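Local coordinates for protein beta-glucoside phosphorylase BglX (PDB 5VQE) that probably cleaves beta-glucosides with phosphate as a family 3 glycoside phosphorylase, and here holds 2-deoxy-2-fluoro-glucose in its TIM-barrel pocket, at residues N161-G166 / T191-P196; D198-R203 / D221-I226; F500-P505 / M522-I527. One frame throughout, in Å; residues are numbered along the deposited sequence.

Interaction 1 (N161-G166 / T191-P196); sequences NVRTYG and TIKHFP. With G2F (2-deoxy-2-fluoro-alpha-D-glucopyranose), chain B.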
# COMPACT_ATOMS: atom_id res chain seq x y z
N ASN A 161 7.28 4.61 4.18
CA ASN A 161 7.55 5.81 3.37
C ASN A 161 6.21 6.36 2.88
O ASN A 161 5.28 6.51 3.69
CB ASN A 161 8.53 5.42 2.28
CG ASN A 161 9.25 6.61 1.68
OD1 ASN A 161 8.90 7.10 0.60
ND2 ASN A 161 10.25 7.10 2.40
N VAL A 162 6.05 6.66 1.59
CA VAL A 162 4.84 7.31 1.11
C VAL A 162 3.61 6.42 1.17
O VAL A 162 2.51 6.91 0.93
CB VAL A 162 5.00 7.83 -0.33
CG1 VAL A 162 6.07 8.91 -0.39
CG2 VAL A 162 5.31 6.70 -1.30
N ARG A 163 3.76 5.12 1.47
CA ARG A 163 2.59 4.27 1.63
C ARG A 163 1.86 4.54 2.93
O ARG A 163 0.73 4.05 3.10
CB ARG A 163 3.00 2.79 1.57
CG ARG A 163 3.57 2.35 0.22
CD ARG A 163 4.07 0.92 0.30
NE ARG A 163 3.00 -0.06 0.25
CZ ARG A 163 3.10 -1.30 0.73
NH1 ARG A 163 4.22 -1.72 1.30
NH2 ARG A 163 2.06 -2.13 0.64
N THR A 164 2.46 5.30 3.84
CA THR A 164 1.86 5.64 5.12
C THR A 164 1.28 7.04 5.08
O THR A 164 1.55 7.84 4.17
CB THR A 164 2.89 5.56 6.26
OG1 THR A 164 3.74 6.70 6.22
CG2 THR A 164 3.73 4.29 6.18
N TYR A 165 0.49 7.35 6.10
CA TYR A 165 0.03 8.70 6.37
C TYR A 165 1.02 9.48 7.23
O TYR A 165 0.65 10.46 7.89
CB TYR A 165 -1.35 8.67 7.04
CG TYR A 165 -2.42 8.07 6.17
CD1 TYR A 165 -2.78 8.67 4.97
CD2 TYR A 165 -3.06 6.90 6.53
CE1 TYR A 165 -3.75 8.12 4.16
CE2 TYR A 165 -4.04 6.34 5.72
CZ TYR A 165 -4.37 6.95 4.54
OH TYR A 165 -5.33 6.40 3.73
N GLY A 166 2.29 9.08 7.22
CA GLY A 166 3.33 9.82 7.90
C GLY A 166 3.69 9.22 9.24
O GLY A 166 3.51 8.02 9.47
N THR A 191 -8.94 -3.46 5.15
CA THR A 191 -7.90 -4.28 5.78
C THR A 191 -6.89 -3.35 6.41
O THR A 191 -6.15 -2.67 5.69
CB THR A 191 -7.19 -5.16 4.75
OG1 THR A 191 -8.16 -5.81 3.92
CG2 THR A 191 -6.30 -6.22 5.43
N ILE A 192 -6.80 -3.33 7.74
CA ILE A 192 -5.72 -2.59 8.38
C ILE A 192 -4.46 -3.45 8.38
O ILE A 192 -4.50 -4.63 8.73
CB ILE A 192 -6.12 -2.13 9.79
CG1 ILE A 192 -6.65 -3.29 10.65
CG2 ILE A 192 -7.12 -0.98 9.69
CD1 ILE A 192 -6.99 -2.87 12.09
N LYS A 193 -3.34 -2.84 7.98
CA LYS A 193 -2.05 -3.52 7.82
C LYS A 193 -0.96 -2.50 8.12
O LYS A 193 -1.20 -1.30 8.08
CB LYS A 193 -1.90 -4.11 6.41
CG LYS A 193 -1.82 -3.09 5.27
CD LYS A 193 -1.84 -3.78 3.91
CE LYS A 193 -1.48 -2.83 2.78
NZ LYS A 193 -1.66 -3.43 1.42
N HIS A 194 0.26 -2.96 8.43
CA HIS A 194 0.70 -4.36 8.51
C HIS A 194 0.97 -4.74 9.98
O HIS A 194 1.92 -4.24 10.58
CB HIS A 194 1.99 -4.56 7.70
CG HIS A 194 1.88 -4.15 6.26
ND1 HIS A 194 2.13 -2.86 5.83
CD2 HIS A 194 1.57 -4.86 5.15
CE1 HIS A 194 1.97 -2.80 4.52
NE2 HIS A 194 1.64 -3.99 4.08
N PHE A 195 0.16 -5.59 10.55
CA PHE A 195 0.25 -5.88 11.97
C PHE A 195 1.42 -6.84 12.23
O PHE A 195 1.60 -7.81 11.48
CB PHE A 195 -1.06 -6.48 12.45
CG PHE A 195 -1.03 -7.01 13.86
CD1 PHE A 195 -0.78 -8.34 14.11
CD2 PHE A 195 -1.31 -6.17 14.94
CE1 PHE A 195 -0.76 -8.83 15.40
CE2 PHE A 195 -1.29 -6.66 16.23
CZ PHE A 195 -1.01 -7.99 16.46
N PRO A 196 2.21 -6.63 13.30
CA PRO A 196 2.10 -5.71 14.43
C PRO A 196 2.67 -4.31 14.22
O PRO A 196 2.73 -3.55 15.19
CB PRO A 196 2.88 -6.44 15.53
CG PRO A 196 3.96 -7.10 14.80
CD PRO A 196 3.28 -7.61 13.53
C1 G2F B . 2.02 -8.50 1.48
C2 G2F B . 2.20 -6.95 1.59
C3 G2F B . 0.78 -6.32 1.71
C4 G2F B . -0.07 -6.78 0.49
C5 G2F B . -0.13 -8.35 0.50
C6 G2F B . -0.92 -8.90 -0.75
O3 G2F B . 0.93 -4.93 1.57
O4 G2F B . -1.39 -6.33 0.71
O5 G2F B . 1.20 -8.84 0.38
O6 G2F B . -0.38 -8.32 -1.90
F2 G2F B . 2.91 -6.65 2.70
O HOH W 1 -0.66 -1.63 -0.70

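Interaction 2 (D198-R203 / D221-I226); sequences DGVDYR and DTYGRI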
# COMPACT_ATOMS: atom_id res chain seq x y z
N ASP A 198 4.76 -2.03 10.75
CA ASP A 198 6.00 -1.66 10.12
C ASP A 198 6.36 -0.21 10.45
O ASP A 198 5.53 0.57 10.94
CB ASP A 198 5.93 -1.87 8.61
CG ASP A 198 7.26 -2.32 8.03
OD1 ASP A 198 8.31 -2.03 8.65
OD2 ASP A 198 7.26 -2.99 6.97
N GLY A 199 7.61 0.15 10.19
CA GLY A 199 8.08 1.51 10.32
C GLY A 199 9.09 1.75 11.43
O GLY A 199 9.63 2.86 11.50
N VAL A 200 9.34 0.78 12.30
CA VAL A 200 10.37 0.92 13.33
C VAL A 200 11.73 0.47 12.80
O VAL A 200 12.72 1.20 12.89
CB VAL A 200 9.97 0.12 14.59
CG1 VAL A 200 11.04 0.20 15.66
CG2 VAL A 200 8.64 0.63 15.15
N ASP A 201 11.77 -0.73 12.25
CA ASP A 201 12.93 -1.26 11.55
C ASP A 201 13.20 -0.43 10.29
O ASP A 201 12.39 0.40 9.87
CB ASP A 201 12.68 -2.73 11.20
CG ASP A 201 13.96 -3.55 11.12
OD1 ASP A 201 15.06 -2.97 10.93
OD2 ASP A 201 13.85 -4.80 11.22
N TYR A 202 14.37 -0.67 9.68
CA TYR A 202 14.72 -0.06 8.40
C TYR A 202 14.80 -1.10 7.28
O TYR A 202 15.34 -0.81 6.21
CB TYR A 202 16.05 0.69 8.49
CG TYR A 202 17.23 -0.13 8.97
CD1 TYR A 202 17.38 -0.44 10.31
CD2 TYR A 202 18.20 -0.58 8.08
CE1 TYR A 202 18.46 -1.19 10.76
CE2 TYR A 202 19.28 -1.33 8.52
CZ TYR A 202 19.40 -1.63 9.87
OH TYR A 202 20.47 -2.37 10.33
N ARG A 203 14.25 -2.28 7.50
CA ARG A 203 14.40 -3.39 6.57
C ARG A 203 13.03 -3.88 6.11
O ARG A 203 12.00 -3.62 6.74
CB ARG A 203 15.23 -4.50 7.22
CG ARG A 203 16.66 -4.02 7.55
CD ARG A 203 17.42 -4.95 8.48
NE ARG A 203 16.73 -5.14 9.75
CZ ARG A 203 17.06 -6.07 10.65
NH1 ARG A 203 18.06 -6.91 10.41
NH2 ARG A 203 16.37 -6.18 11.78
N ASP A 221 1.60 2.24 23.31
CA ASP A 221 1.23 3.66 23.26
C ASP A 221 1.18 4.22 21.85
O ASP A 221 0.64 5.32 21.67
CB ASP A 221 2.22 4.50 24.08
CG ASP A 221 2.29 4.11 25.54
OD1 ASP A 221 1.29 3.60 26.09
OD2 ASP A 221 3.35 4.33 26.15
N THR A 222 1.75 3.53 20.86
CA THR A 222 1.76 4.03 19.49
C THR A 222 1.00 3.08 18.57
O THR A 222 -0.17 3.34 18.25
CB THR A 222 3.21 4.23 19.03
OG1 THR A 222 3.95 3.01 19.12
CG2 THR A 222 3.90 5.27 19.92
N TYR A 223 1.62 1.97 18.15
CA TYR A 223 0.92 1.03 17.28
C TYR A 223 -0.35 0.50 17.93
O TYR A 223 -1.41 0.44 17.30
CB TYR A 223 1.85 -0.13 16.90
CG TYR A 223 2.92 0.31 15.93
CD1 TYR A 223 2.69 0.29 14.56
CD2 TYR A 223 4.14 0.79 16.38
CE1 TYR A 223 3.67 0.71 13.67
CE2 TYR A 223 5.11 1.21 15.50
CZ TYR A 223 4.87 1.17 14.14
OH TYR A 223 5.84 1.59 13.26
N GLY A 224 -0.27 0.10 19.20
CA GLY A 224 -1.45 -0.42 19.87
C GLY A 224 -2.59 0.58 19.91
O GLY A 224 -3.76 0.22 19.72
N ARG A 225 -2.27 1.85 20.15
CA ARG A 225 -3.30 2.89 20.14
C ARG A 225 -3.99 2.98 18.79
O ARG A 225 -5.21 3.14 18.72
CB ARG A 225 -2.67 4.23 20.51
CG ARG A 225 -3.65 5.38 20.59
CD ARG A 225 -2.93 6.66 20.98
NE ARG A 225 -3.78 7.84 20.88
CZ ARG A 225 -4.62 8.25 21.84
NH1 ARG A 225 -4.73 7.57 22.97
NH2 ARG A 225 -5.35 9.33 21.65
N ILE A 226 -3.22 2.89 17.70
CA ILE A 226 -3.79 2.99 16.36
C ILE A 226 -4.66 1.77 16.06
O ILE A 226 -5.81 1.90 15.61
CB ILE A 226 -2.68 3.15 15.32
CG1 ILE A 226 -1.88 4.43 15.58
CG2 ILE A 226 -3.26 3.18 13.91
CD1 ILE A 226 -0.65 4.56 14.72

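Interaction 3 (F500-P505 / M522-I527); sequences FVCDVP and MVKTYI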
# COMPACT_ATOMS: atom_id res chain seq x y z
N PHE A 500 27.12 21.62 -7.84
CA PHE A 500 27.51 23.00 -8.15
C PHE A 500 26.49 23.99 -7.61
O PHE A 500 26.25 25.04 -8.21
CB PHE A 500 27.68 23.18 -9.65
CG PHE A 500 28.70 22.25 -10.27
CD1 PHE A 500 30.04 22.34 -9.92
CD2 PHE A 500 28.33 21.30 -11.20
CE1 PHE A 500 30.98 21.49 -10.49
CE2 PHE A 500 29.25 20.46 -11.77
CZ PHE A 500 30.59 20.55 -11.41
N VAL A 501 25.90 23.70 -6.44
CA VAL A 501 24.81 24.54 -5.92
C VAL A 501 25.25 25.96 -5.58
O VAL A 501 24.41 26.86 -5.50
CB VAL A 501 24.16 23.88 -4.68
CG1 VAL A 501 23.49 22.56 -5.07
CG2 VAL A 501 25.18 23.68 -3.55
N CYS A 502 26.55 26.20 -5.37
CA CYS A 502 27.04 27.55 -5.12
C CYS A 502 27.46 28.27 -6.39
O CYS A 502 27.76 29.47 -6.34
CB CYS A 502 28.23 27.50 -4.16
SG CYS A 502 27.81 26.82 -2.55
N ASP A 503 27.49 27.56 -7.52
CA ASP A 503 27.84 28.12 -8.82
C ASP A 503 26.65 28.30 -9.74
O ASP A 503 26.64 29.21 -10.56
CB ASP A 503 28.88 27.22 -9.51
CG ASP A 503 30.22 27.22 -8.80
OD1 ASP A 503 30.93 28.25 -8.87
OD2 ASP A 503 30.57 26.20 -8.17
N VAL A 504 25.64 27.43 -9.62
CA VAL A 504 24.43 27.51 -10.43
C VAL A 504 23.23 27.26 -9.53
O VAL A 504 23.20 26.25 -8.81
CB VAL A 504 24.48 26.51 -11.59
CG1 VAL A 504 23.21 26.61 -12.44
CG2 VAL A 504 25.72 26.73 -12.46
N PRO A 505 22.22 28.13 -9.53
CA PRO A 505 21.02 27.86 -8.72
C PRO A 505 20.45 26.48 -9.01
O PRO A 505 20.33 26.07 -10.17
CB PRO A 505 20.06 28.98 -9.14
CG PRO A 505 20.95 30.09 -9.60
CD PRO A 505 22.11 29.41 -10.26
N MET A 522 22.94 19.73 0.55
CA MET A 522 23.46 21.00 0.05
C MET A 522 22.40 21.82 -0.68
O MET A 522 22.61 23.02 -0.89
CB MET A 522 24.64 20.74 -0.89
CG MET A 522 24.28 20.13 -2.26
SD MET A 522 23.76 18.40 -2.23
CE MET A 522 25.32 17.56 -2.03
N VAL A 523 21.29 21.21 -1.07
CA VAL A 523 20.27 21.89 -1.86
C VAL A 523 19.59 22.94 -1.00
O VAL A 523 19.26 22.70 0.16
CB VAL A 523 19.27 20.86 -2.42
CG1 VAL A 523 17.98 21.51 -2.85
CG2 VAL A 523 19.89 20.11 -3.61
N LYS A 524 19.38 24.12 -1.58
CA LYS A 524 18.84 25.27 -0.86
C LYS A 524 17.34 25.44 -1.03
O LYS A 524 16.71 26.11 -0.21
CB LYS A 524 19.54 26.56 -1.30
CG LYS A 524 21.07 26.55 -1.18
CD LYS A 524 21.65 27.94 -1.47
CE LYS A 524 23.16 27.93 -1.71
NZ LYS A 524 23.91 27.21 -0.64
N THR A 525 16.76 24.88 -2.09
CA THR A 525 15.31 24.90 -2.31
C THR A 525 14.85 23.47 -2.59
O THR A 525 15.34 22.83 -3.52
CB THR A 525 14.93 25.83 -3.46
OG1 THR A 525 15.55 27.11 -3.26
CG2 THR A 525 13.42 26.03 -3.51
N TYR A 526 13.93 22.98 -1.77
CA TYR A 526 13.52 21.58 -1.79
C TYR A 526 12.02 21.50 -1.58
O TYR A 526 11.49 22.13 -0.67
CB TYR A 526 14.25 20.78 -0.70
CG TYR A 526 13.89 19.31 -0.67
CD1 TYR A 526 14.63 18.38 -1.38
CD2 TYR A 526 12.79 18.86 0.06
CE1 TYR A 526 14.29 17.03 -1.36
CE2 TYR A 526 12.45 17.51 0.09
CZ TYR A 526 13.20 16.60 -0.63
OH TYR A 526 12.87 15.26 -0.62
N ILE A 527 11.35 20.73 -2.44
CA ILE A 527 9.89 20.59 -2.41
C ILE A 527 9.55 19.11 -2.45
O ILE A 527 10.09 18.35 -3.26
CB ILE A 527 9.22 21.32 -3.59
CG1 ILE A 527 9.48 22.83 -3.50
CG2 ILE A 527 7.71 21.09 -3.59
CD1 ILE A 527 9.30 23.57 -4.81

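Interaction 1 (N161-G166 / T191-P196)
The sugar pocket of the TIM-barrel domain brings R163 up to K193 and H194. R163 comes from the loop after strand 143-144, while K193 and H194 come from segment 191-196. All three side chains converge on O3 of the fluoroglucose. H194 NE2 lies 2.8 Å from G2F O3, and either could donate. K193 NZ donates to G2F O3 at 3.0 Å and also to O4. R163 NH2 adds a bond to G2F O3 at 3.2 Å, in the plane of the guanidinium but bent (144°). K193 and H194 open the KHFPG sequence, a hallmark of glycoside hydrolase family 3, and the peptide bond joining them is cis. K193 CG sits 3.7 Å above the centre of the H194 ring. R163 NH2 approaches that ring at its edge, 3.9 Å from H194 CE1, with the two planes 60° apart. A bend at chi3 (77°) turns the guanidinium into this position. R163 NH2 and K193 NZ, 4.0 Å apart, do not bond each other, but one water accepts from both. K193 NZ also bonds Y145 O and makes a salt bridge to E146; R163 NE pairs with E94. D150 hydrogen-bonds H194 ND1 and so probably fixes the ring's rotation.

Interaction 2 (D198-R203 / D221-I226)
The Y223 ring meets D198 O at its edge, near the ring plane, while V200 CG2 approaches it obliquely. The W219 ring lies nearly parallel to it, the planes about 10° apart. This is a loop-to-helix contact of the TIM barrel. The loop after strand 191-195 carries the end of the family's KHFPGDG sequence, and helix 216-232 presents Y223. The tyrosine donates from OH to D198 O at 2.6 Å. Its hydroxyl comes in from above the carbonyl plane, 49° off it. G199 has no side chain, and its CA is 3.7 Å from Y223 OH. D198 points its CB away from the helix, and N157 ND2 donates to its OD1. The D198 side chain is about 7 Å from the bound sugar. D198 N donates to D150, the same residue that bonds H194 ND1 in the pocket. V200 points its CB toward the helix, with CG1 anti to the backbone N (chi1 178°). Its other methyl, CG2, lies beside that N and meets the tyrosine. V200 CG2 packs 3.6 Å from Y223 CE2 and 3.5 Å from Y223 OH.

Interaction 3 (F500-P505 / M522-I527)
V501 and M522 make the tight part of this surface contact, where both valine methyls meet the start of the methionine chain. V501 CG1 lies 3.8 Å from M522 CG. V501 CG2 rests against the backbone, 3.8 Å from M522 O. The two side chains cross at about a right angle. M522 CG lies between its own backbone N and carbonyl carbon (chi1 72°), which brings it against the valine. Bends at chi2 and chi3 then lead the sulfur end away, so the touching is done by CB and CG. The looser side is formed by K524 and the exposed C502. Here K524 CE passes 4.1 Å from V501 O, and K524 NZ ends 4.4 Å from C502 SG, with no hydrogen bond between the segments. The 500-505 loop is folded back on itself, with F500 O accepting from both D503 N and V504 N. The contact joins two connections at one end of a mixed six-stranded sheet, in an alpha/beta domain consistent with the C-terminal domain of family 3 enzymes. The 500-505 loop, whose F500 and V504 pack on helix 460-466, leads into strand 506-510. The 522-527 segment enters strand 525-528, which runs between strands 506-510 and 393-397.

In the fold
From the N terminus, interaction 1 comes first. It closes the chain around helix 169-184, joining a barrel loop to strand 191-195. Interaction 2 opens just after it and closes the loop that runs through strand 210-211. The two are neighbours in space, with centres about 9 Å apart, and P196 O packs 3.9 Å from Y223 CD1. Interaction 1 lines the sugar pocket, and interaction 2 ties the following loop to helix 216-232 beside it. Interaction 3 follows far along the chain and closes the connection through strand 506-510 in the second, sheet-based domain. Its centre lies about 33 Å from that of interaction 1. The three run in series, and none nests in or crosses another.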